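Local coordinates for Lmo0181 protein (Listeria monocytogenes serovar 1/2a, PDB 5F7V), which binds the cyclic alpha-glucan cycloalternan and probably delivers it to an ABC transporter for uptake across the cell membrane, at residues D90-S93 against Y94-D98; F114-G118 against K119-M123; L215-E218 against V219-S222; E371-K374 against V375-D379. All coordinates share one frame; numbering follows the deposited sequence.

Following the chain from its N terminus, the four contacts come in series: each is local, closes within one continuous run of residues, and none nests in or crosses another. Contact 1 opens the short helix 92-97 and contact 2 closes the hairpin of strands 115-116 and 119-135. These two touch, with Leu91 N 2.8 Å from Gln120 O, a probable hydrogen bond, and Ile95 packing on Gln120. Contacts 3 and 4 are the C-terminal ends of helices 206-220 and 361-376, which also touch, Thr216 against Val375 and Val219 against Leu376. The centres of contacts 1 and 3 lie about 50 Å apart across the chain's centre, consistent with the two-lobed form of solute-binding proteins.

Contact 1. Residues D90-S93 against Y94-D98; sequences DLTS and YIEKD
Leu91, Thr92 and Ser93 give their carbonyl oxygens to the N-H groups of Ile95, Glu96 and Lys97, the i to i+4 bonds of the short helix 92-97. The first of these, Ile95 N to Leu91 O at 2.9 Å, is nearly in line with the carbonyl. Side chains keep the same spacing: Leu91 CB meets Ile95 CD1 at 4.0 Å, and the methyl CG2 of Thr92 runs alongside the Glu96 side chain, 3.7 Å from OE2. The Tyr94 ring has Asp90 O at its edge, near the ring plane, 3.8 Å from CD2. Lys97 bends at its third torsion (chi3 -77°), which lays CE 3.3 Å from Ser93 O. Its NZ then makes a weak bond to a water that Ser93 OG holds at 2.7 Å, and this water sits over the centre of the Tyr94 ring.

Behind this shell stands Asp90, whose OD1 accepts twice from Thr92. Thr92 OG1 reaches the syn lone pair of Asp90 OD1 at 2.6 Å; Thr92 N meets Asp90 OD1 from above the carboxylate plane at 3.0 Å, forming an Asx turn. Further out, Tyr94 and Ile95 lean on Phe298 of helix 294-306, and Ile95 also touches Met123. Two bonds on one oxygen fix the carboxylate just ahead of the helix, where its negative charge probably interacts favourably with the positive end of the helix dipole.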
# COMPACT_ATOMS: atom_id res chain seq x y z
N ASP A 90 3.88 16.89 17.42
CA ASP A 90 2.48 17.29 17.29
C ASP A 90 2.40 18.46 16.32
O ASP A 90 3.07 19.47 16.52
CB ASP A 90 2.02 17.70 18.70
CG ASP A 90 0.60 18.19 18.76
OD1 ASP A 90 -0.14 18.17 17.76
OD2 ASP A 90 0.23 18.60 19.90
N LEU A 91 1.61 18.33 15.28
CA LEU A 91 1.54 19.38 14.26
C LEU A 91 0.38 20.34 14.48
O LEU A 91 0.18 21.21 13.63
CB LEU A 91 1.45 18.72 12.89
CG LEU A 91 2.65 17.86 12.47
CD1 LEU A 91 2.48 17.39 11.03
CD2 LEU A 91 4.01 18.49 12.66
N THR A 92 -0.33 20.23 15.59
CA THR A 92 -1.52 21.05 15.86
C THR A 92 -1.25 22.53 15.67
O THR A 92 -2.03 23.20 14.98
CB THR A 92 -2.04 20.80 17.29
OG1 THR A 92 -2.38 19.43 17.39
CG2 THR A 92 -3.27 21.65 17.62
N SER A 93 -0.20 23.05 16.28
CA SER A 93 0.09 24.49 16.18
C SER A 93 0.47 24.93 14.77
O SER A 93 0.04 25.99 14.29
CB SER A 93 1.16 24.91 17.20
OG SER A 93 2.41 24.28 16.95
N TYR A 94 1.26 24.07 14.12
CA TYR A 94 1.79 24.34 12.80
C TYR A 94 0.61 24.45 11.85
O TYR A 94 0.53 25.35 11.02
CB TYR A 94 2.75 23.23 12.33
CG TYR A 94 3.98 23.22 13.18
CD1 TYR A 94 5.06 24.03 12.91
CD2 TYR A 94 4.04 22.46 14.34
CE1 TYR A 94 6.17 24.08 13.74
CE2 TYR A 94 5.15 22.45 15.16
CZ TYR A 94 6.22 23.27 14.86
OH TYR A 94 7.32 23.32 15.67
N ILE A 95 -0.35 23.54 12.02
CA ILE A 95 -1.51 23.54 11.13
C ILE A 95 -2.41 24.74 11.42
O ILE A 95 -2.90 25.38 10.47
CB ILE A 95 -2.28 22.20 11.30
CG1 ILE A 95 -1.44 21.09 10.67
CG2 ILE A 95 -3.66 22.22 10.64
CD1 ILE A 95 -1.90 19.70 11.03
N GLU A 96 -2.62 25.09 12.69
CA GLU A 96 -3.45 26.25 13.07
C GLU A 96 -2.90 27.51 12.40
O GLU A 96 -3.69 28.34 11.93
CB GLU A 96 -3.46 26.44 14.59
CG GLU A 96 -4.23 25.40 15.40
CD GLU A 96 -4.05 25.47 16.92
OE1 GLU A 96 -3.05 26.06 17.38
OE2 GLU A 96 -4.90 24.95 17.70
N LYS A 97 -1.58 27.66 12.36
CA LYS A 97 -0.93 28.85 11.83
C LYS A 97 -0.68 28.83 10.32
O LYS A 97 -0.32 29.86 9.71
CB LYS A 97 0.35 29.09 12.65
CG LYS A 97 -0.05 29.45 14.07
CD LYS A 97 1.04 29.73 15.07
CE LYS A 97 1.70 28.47 15.58
NZ LYS A 97 2.66 28.66 16.71
N ASP A 98 -0.95 27.69 9.69
CA ASP A 98 -0.82 27.55 8.25
C ASP A 98 -2.18 27.98 7.74
O ASP A 98 -3.05 27.16 7.50
CB ASP A 98 -0.48 26.11 7.89
CG ASP A 98 -0.17 25.92 6.42
OD1 ASP A 98 -0.32 26.87 5.63
OD2 ASP A 98 0.23 24.78 6.09
O HOH W 1 3.78 26.14 15.52

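Contact 2. Residues F114-G118 against K119-M123; sequences FKYDG and KQYGM
Lys119 packs back over the turn that precedes it, its CE 3.7 Å from Asp117 O and 4.1 Å from Tyr116 O. A bend at the third torsion (chi3 -72°) carries the chain on toward Tyr121, where NZ makes a weak bond to OH. The backbone of Lys119 pairs with Tyr116 in both directions: Tyr116 N to Lys119 O lies in the carbonyl plane, whereas Lys119 N, at the closing bond of the turn, meets Tyr116 O from 57° above the plane. This antiparallel hydrogen-bonded pair ends a two-strand beta hairpin, strands 115-116 and 119-135, whose type I' turn holds Asp117 and Gly118 at positive phi. Beyond the next pair, Lys115 with Gln120, Phe114 O accepts Tyr121 N at 2.9 Å, and Phe114 CB rests 3.6 Å from Gly122 O; the Phe114 ring meets Phe79 edge-to-face. Gln120 bends at its second torsion (chi2 64°), and its amide is gripped at both ends. Gln120 OE1 takes Lys115 NZ at 3.0 Å in the carbonyl plane, that ammonium also bridging to Asp112, while NE2 donates to Gly122 O and to Tyr111 O. On the opposite face of the hairpin from Gln120, Tyr116 CB packs 3.8 Å from Tyr121 CD2.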
# COMPACT_ATOMS: atom_id res chain seq x y z
N PHE A 114 -3.30 9.90 9.96
CA PHE A 114 -2.13 10.43 10.64
C PHE A 114 -2.51 11.21 11.88
O PHE A 114 -1.76 12.07 12.32
CB PHE A 114 -1.22 11.20 9.68
CG PHE A 114 -0.82 10.32 8.53
CD1 PHE A 114 0.14 9.35 8.70
CD2 PHE A 114 -1.47 10.40 7.30
CE1 PHE A 114 0.45 8.46 7.70
CE2 PHE A 114 -1.16 9.53 6.31
CZ PHE A 114 -0.22 8.55 6.51
N LYS A 115 -3.67 10.89 12.41
CA LYS A 115 -4.14 11.44 13.68
C LYS A 115 -3.99 10.38 14.77
O LYS A 115 -4.29 9.20 14.52
CB LYS A 115 -5.60 11.87 13.52
CG LYS A 115 -6.25 12.67 14.63
CD LYS A 115 -7.64 13.18 14.25
CE LYS A 115 -8.05 13.15 12.78
NZ LYS A 115 -7.63 14.20 11.80
N TYR A 116 -3.50 10.81 15.92
CA TYR A 116 -3.32 9.96 17.08
C TYR A 116 -3.75 10.76 18.30
O TYR A 116 -3.32 11.90 18.48
CB TYR A 116 -1.86 9.52 17.21
CG TYR A 116 -1.56 8.81 18.51
CD1 TYR A 116 -2.07 7.55 18.77
CD2 TYR A 116 -0.75 9.40 19.47
CE1 TYR A 116 -1.79 6.87 19.95
CE2 TYR A 116 -0.47 8.74 20.66
CZ TYR A 116 -1.00 7.48 20.89
OH TYR A 116 -0.70 6.82 22.07
N ASP A 117 -4.60 10.15 19.12
CA ASP A 117 -5.15 10.77 20.34
C ASP A 117 -5.70 12.18 20.05
O ASP A 117 -5.43 13.13 20.79
CB ASP A 117 -4.06 10.86 21.43
CG ASP A 117 -3.81 9.52 22.14
OD1 ASP A 117 -4.31 8.44 21.75
OD2 ASP A 117 -3.06 9.55 23.15
N GLY A 118 -6.42 12.31 18.93
CA GLY A 118 -7.07 13.56 18.55
C GLY A 118 -6.16 14.65 17.99
O GLY A 118 -6.61 15.77 17.81
N LYS A 119 -4.89 14.33 17.73
CA LYS A 119 -3.92 15.31 17.25
C LYS A 119 -3.29 14.84 15.93
O LYS A 119 -3.09 13.64 15.70
CB LYS A 119 -2.83 15.51 18.28
CG LYS A 119 -3.34 16.15 19.58
CD LYS A 119 -2.30 16.11 20.68
CE LYS A 119 -2.11 14.71 21.23
NZ LYS A 119 -1.19 14.78 22.40
N GLN A 120 -3.05 15.79 15.04
CA GLN A 120 -2.41 15.51 13.77
C GLN A 120 -0.90 15.39 13.96
O GLN A 120 -0.23 16.34 14.40
CB GLN A 120 -2.77 16.64 12.80
CG GLN A 120 -2.70 16.24 11.33
CD GLN A 120 -3.70 15.16 10.94
OE1 GLN A 120 -4.78 15.05 11.51
NE2 GLN A 120 -3.33 14.40 9.93
N TYR A 121 -0.38 14.20 13.66
CA TYR A 121 1.06 13.94 13.78
C TYR A 121 1.74 13.67 12.43
O TYR A 121 2.93 13.29 12.36
CB TYR A 121 1.35 12.78 14.73
CG TYR A 121 1.25 13.08 16.20
CD1 TYR A 121 2.31 13.62 16.92
CD2 TYR A 121 0.09 12.78 16.86
CE1 TYR A 121 2.23 13.87 18.27
CE2 TYR A 121 -0.02 13.03 18.21
CZ TYR A 121 1.05 13.57 18.91
OH TYR A 121 0.95 13.79 20.27
N GLY A 122 1.01 13.86 11.35
CA GLY A 122 1.62 13.73 10.01
C GLY A 122 0.76 14.50 9.05
O GLY A 122 -0.41 14.71 9.32
N MET A 123 1.36 14.93 7.95
CA MET A 123 0.63 15.52 6.82
C MET A 123 0.51 14.50 5.71
O MET A 123 1.48 13.94 5.24
CB MET A 123 1.37 16.75 6.33
CG MET A 123 1.47 17.84 7.37
SD MET A 123 -0.11 18.65 7.79
CE MET A 123 -0.19 19.94 6.56

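Contact 3. Residues L215-E218 against V219-S222; sequences LTNE and VTDS
The C-terminal turn of helix 206-220 departs from regular i to i+4 bonding at Asn217, whose carbonyl oxygen takes two backbone N-H groups, from Asp221 and Ser222. Asp221 N lies 2.9 Å from Asn217 O and Ser222 N lies 3.0 Å from it, and the two approach from opposite faces of the carbonyl plane. The second bond spans five residues instead of four, which marks the loss of regular alpha-helical spacing. One residue earlier, Thr216 O is also doubly used. Thr220 N meets Thr216 O at 2.9 Å nearly head-on, while Val219 N comes in from 59° above the carbonyl plane, with an N-H...O angle of only 132°.

Asn217 and Asp221 point the same way, side by side, their amide and carboxylate planes turned 74° apart; the nearest polar approach between the two side chains, ND2 of Asn217 to OD2 of Asp221, is 3.9 Å. A single water links three side chains, 2.8 Å from Thr216 OG1, 2.8 Å from Thr220 OG1, and donating to Asn217 OD1 at 3.2 Å. Ser222 OG lies 3.4 Å from Glu218 CA.

Thr216 touches Val375 and Leu376 of helix 361-376 and Val219 touches Leu376, while Glu218 and Ser222 meet Glu157 and Lys161 of helix 153-163, so two neighbouring faces of this helix end meet two other helices.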
# COMPACT_ATOMS: atom_id res chain seq x y z
N LEU A 215 -6.28 -18.43 -1.29
CA LEU A 215 -4.96 -17.94 -1.73
C LEU A 215 -3.93 -19.06 -1.85
O LEU A 215 -3.24 -19.18 -2.87
CB LEU A 215 -4.41 -16.86 -0.81
CG LEU A 215 -5.28 -15.60 -0.71
CD1 LEU A 215 -4.70 -14.70 0.36
CD2 LEU A 215 -5.44 -14.89 -2.04
N THR A 216 -3.79 -19.90 -0.83
CA THR A 216 -2.67 -20.85 -0.85
C THR A 216 -2.89 -21.97 -1.84
O THR A 216 -1.91 -22.43 -2.44
CB THR A 216 -2.36 -21.38 0.55
OG1 THR A 216 -3.48 -22.08 1.06
CG2 THR A 216 -1.98 -20.27 1.52
N ASN A 217 -4.15 -22.37 -2.06
CA ASN A 217 -4.38 -23.44 -3.03
C ASN A 217 -4.00 -23.01 -4.43
O ASN A 217 -3.63 -23.88 -5.24
CB ASN A 217 -5.85 -23.83 -3.04
CG ASN A 217 -6.24 -24.85 -2.01
OD1 ASN A 217 -5.39 -25.40 -1.33
ND2 ASN A 217 -7.52 -25.15 -1.95
N GLU A 218 -4.07 -21.72 -4.76
CA GLU A 218 -3.62 -21.28 -6.08
C GLU A 218 -2.16 -21.58 -6.31
O GLU A 218 -1.72 -21.87 -7.43
CB GLU A 218 -3.85 -19.79 -6.23
CG GLU A 218 -5.33 -19.49 -6.32
CD GLU A 218 -5.66 -18.08 -6.71
OE1 GLU A 218 -4.90 -17.18 -6.31
OE2 GLU A 218 -6.74 -17.94 -7.36
N VAL A 219 -1.37 -21.55 -5.24
CA VAL A 219 0.05 -21.85 -5.35
C VAL A 219 0.31 -23.35 -5.24
O VAL A 219 1.07 -23.91 -6.04
CB VAL A 219 0.85 -21.12 -4.25
CG1 VAL A 219 2.29 -21.61 -4.18
CG2 VAL A 219 0.74 -19.62 -4.50
N THR A 220 -0.27 -24.04 -4.25
CA THR A 220 0.13 -25.41 -3.92
C THR A 220 -0.68 -26.50 -4.59
O THR A 220 -0.18 -27.65 -4.70
CB THR A 220 0.08 -25.64 -2.40
OG1 THR A 220 -1.28 -25.63 -2.00
CG2 THR A 220 0.90 -24.59 -1.64
N ASP A 221 -1.89 -26.19 -5.05
CA ASP A 221 -2.90 -27.18 -5.45
C ASP A 221 -3.18 -27.04 -6.93
O ASP A 221 -2.74 -27.91 -7.70
CB ASP A 221 -4.17 -27.02 -4.60
CG ASP A 221 -5.24 -28.04 -4.90
OD1 ASP A 221 -4.91 -29.07 -5.47
OD2 ASP A 221 -6.41 -27.78 -4.54
N SER A 222 -3.84 -25.97 -7.35
CA SER A 222 -4.12 -25.75 -8.77
C SER A 222 -2.88 -25.24 -9.48
O SER A 222 -2.82 -25.32 -10.72
CB SER A 222 -5.27 -24.77 -8.95
OG SER A 222 -4.93 -23.53 -8.34
O HOH W 2 -2.71 -24.62 0.18

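Contact 4. Residues E371-K374 against V375-D379; sequences EFEK and VLNGD
Glu371 O receives Val375 N in a weak bond of 3.3 Å, and the CG2 branch of Val375 lies 3.5 Å from Glu371 O. The carboxylate of Glu371 reaches forward one turn within its own segment to Lys374: OE2 makes a salt bridge with Lys374 NZ at 3.1 Å, met on the syn side but 25° out of the carboxylate plane, and OE1 bonds Asn388 of helix 382-397. Next, Phe372 O accepts Leu376 N in the carbonyl plane, with Leu376 CG 3.6 Å from that oxygen. The ring of Phe372 meets Phe182 edge-to-face.

Glu373 O takes Asn377 N at 3.0 Å, nearly in line with its C=O. The first torsion of Glu373 (chi1 -171°) sets CG opposite the backbone N and 3.6 Å from Asn377 ND2; a bend at the second then swings the carboxylate so that OE1 comes close to Leu376 CD1, and carboxylate and amide planes stand 77° apart. Finally Lys374 O is bonded by Asp379 N at 2.8 Å, and CB of Lys374 packs 4.0 Å from CB of Asp379. Together with Gly378 N on Val375 O, this five-residue step forms a Schellman motif, with Gly378 at positive phi as the helix 361-376 ends.

Val375 lies against Pro382 and Ala385 of helix 382-397, and Leu376 touches Pro228. Since the motif satisfies the late carbonyls of Lys374 and Val375, the chain can turn at Gly378, while the positive charge of Lys374 is probably balanced by Glu371, one turn earlier.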
# COMPACT_ATOMS: atom_id res chain seq x y z
N GLU A 371 4.56 -17.64 8.82
CA GLU A 371 3.63 -18.78 8.87
C GLU A 371 2.99 -19.01 7.51
O GLU A 371 2.81 -20.15 7.10
CB GLU A 371 2.55 -18.55 9.93
CG GLU A 371 3.13 -18.61 11.34
CD GLU A 371 3.85 -19.89 11.69
OE1 GLU A 371 3.19 -20.95 11.53
OE2 GLU A 371 5.06 -19.89 12.03
N PHE A 372 2.60 -17.94 6.81
CA PHE A 372 1.99 -18.09 5.51
C PHE A 372 2.98 -18.64 4.49
O PHE A 372 2.61 -19.50 3.69
CB PHE A 372 1.42 -16.76 5.03
CG PHE A 372 0.19 -16.29 5.74
CD1 PHE A 372 -0.46 -17.01 6.74
CD2 PHE A 372 -0.34 -15.06 5.39
CE1 PHE A 372 -1.60 -16.53 7.36
CE2 PHE A 372 -1.46 -14.56 6.02
CZ PHE A 372 -2.10 -15.30 7.00
N GLU A 373 4.23 -18.19 4.52
CA GLU A 373 5.25 -18.72 3.63
C GLU A 373 5.40 -20.22 3.83
O GLU A 373 5.58 -20.99 2.88
CB GLU A 373 6.57 -17.97 3.86
CG GLU A 373 7.61 -18.32 2.83
CD GLU A 373 7.54 -17.49 1.58
OE1 GLU A 373 6.49 -16.85 1.31
OE2 GLU A 373 8.59 -17.52 0.87
N LYS A 374 5.35 -20.67 5.07
CA LYS A 374 5.47 -22.10 5.33
C LYS A 374 4.33 -22.85 4.65
O LYS A 374 4.55 -23.97 4.19
CB LYS A 374 5.46 -22.44 6.82
CG LYS A 374 6.71 -22.04 7.58
CD LYS A 374 6.54 -22.26 9.07
CE LYS A 374 7.63 -21.63 9.90
NZ LYS A 374 7.34 -21.88 11.34
N VAL A 375 3.12 -22.31 4.59
CA VAL A 375 2.06 -23.02 3.86
C VAL A 375 2.40 -23.10 2.39
O VAL A 375 2.29 -24.15 1.77
CB VAL A 375 0.72 -22.30 4.04
CG1 VAL A 375 -0.37 -23.08 3.31
CG2 VAL A 375 0.40 -22.09 5.52
N LEU A 376 2.87 -21.99 1.85
CA LEU A 376 3.21 -21.97 0.40
C LEU A 376 4.32 -22.91 0.01
O LEU A 376 4.31 -23.38 -1.12
CB LEU A 376 3.57 -20.55 -0.05
CG LEU A 376 2.50 -19.47 0.09
CD1 LEU A 376 3.07 -18.19 -0.47
CD2 LEU A 376 1.24 -19.91 -0.62
N ASN A 377 5.23 -23.20 0.95
CA ASN A 377 6.36 -24.08 0.69
C ASN A 377 6.05 -25.52 1.04
O ASN A 377 6.91 -26.39 0.88
CB ASN A 377 7.57 -23.60 1.48
CG ASN A 377 8.14 -22.29 0.97
OD1 ASN A 377 8.00 -21.96 -0.20
ND2 ASN A 377 8.86 -21.58 1.83
N GLY A 378 4.83 -25.81 1.49
CA GLY A 378 4.53 -27.19 1.82
C GLY A 378 5.04 -27.64 3.16
O GLY A 378 5.30 -28.83 3.33
N ASP A 379 5.23 -26.72 4.11
CA ASP A 379 5.67 -27.03 5.46
C ASP A 379 4.56 -26.87 6.45
O ASP A 379 4.74 -27.24 7.61
CB ASP A 379 6.83 -26.12 5.89
CG ASP A 379 8.05 -26.31 5.02
OD1 ASP A 379 8.59 -27.40 5.00
OD2 ASP A 379 8.45 -25.35 4.30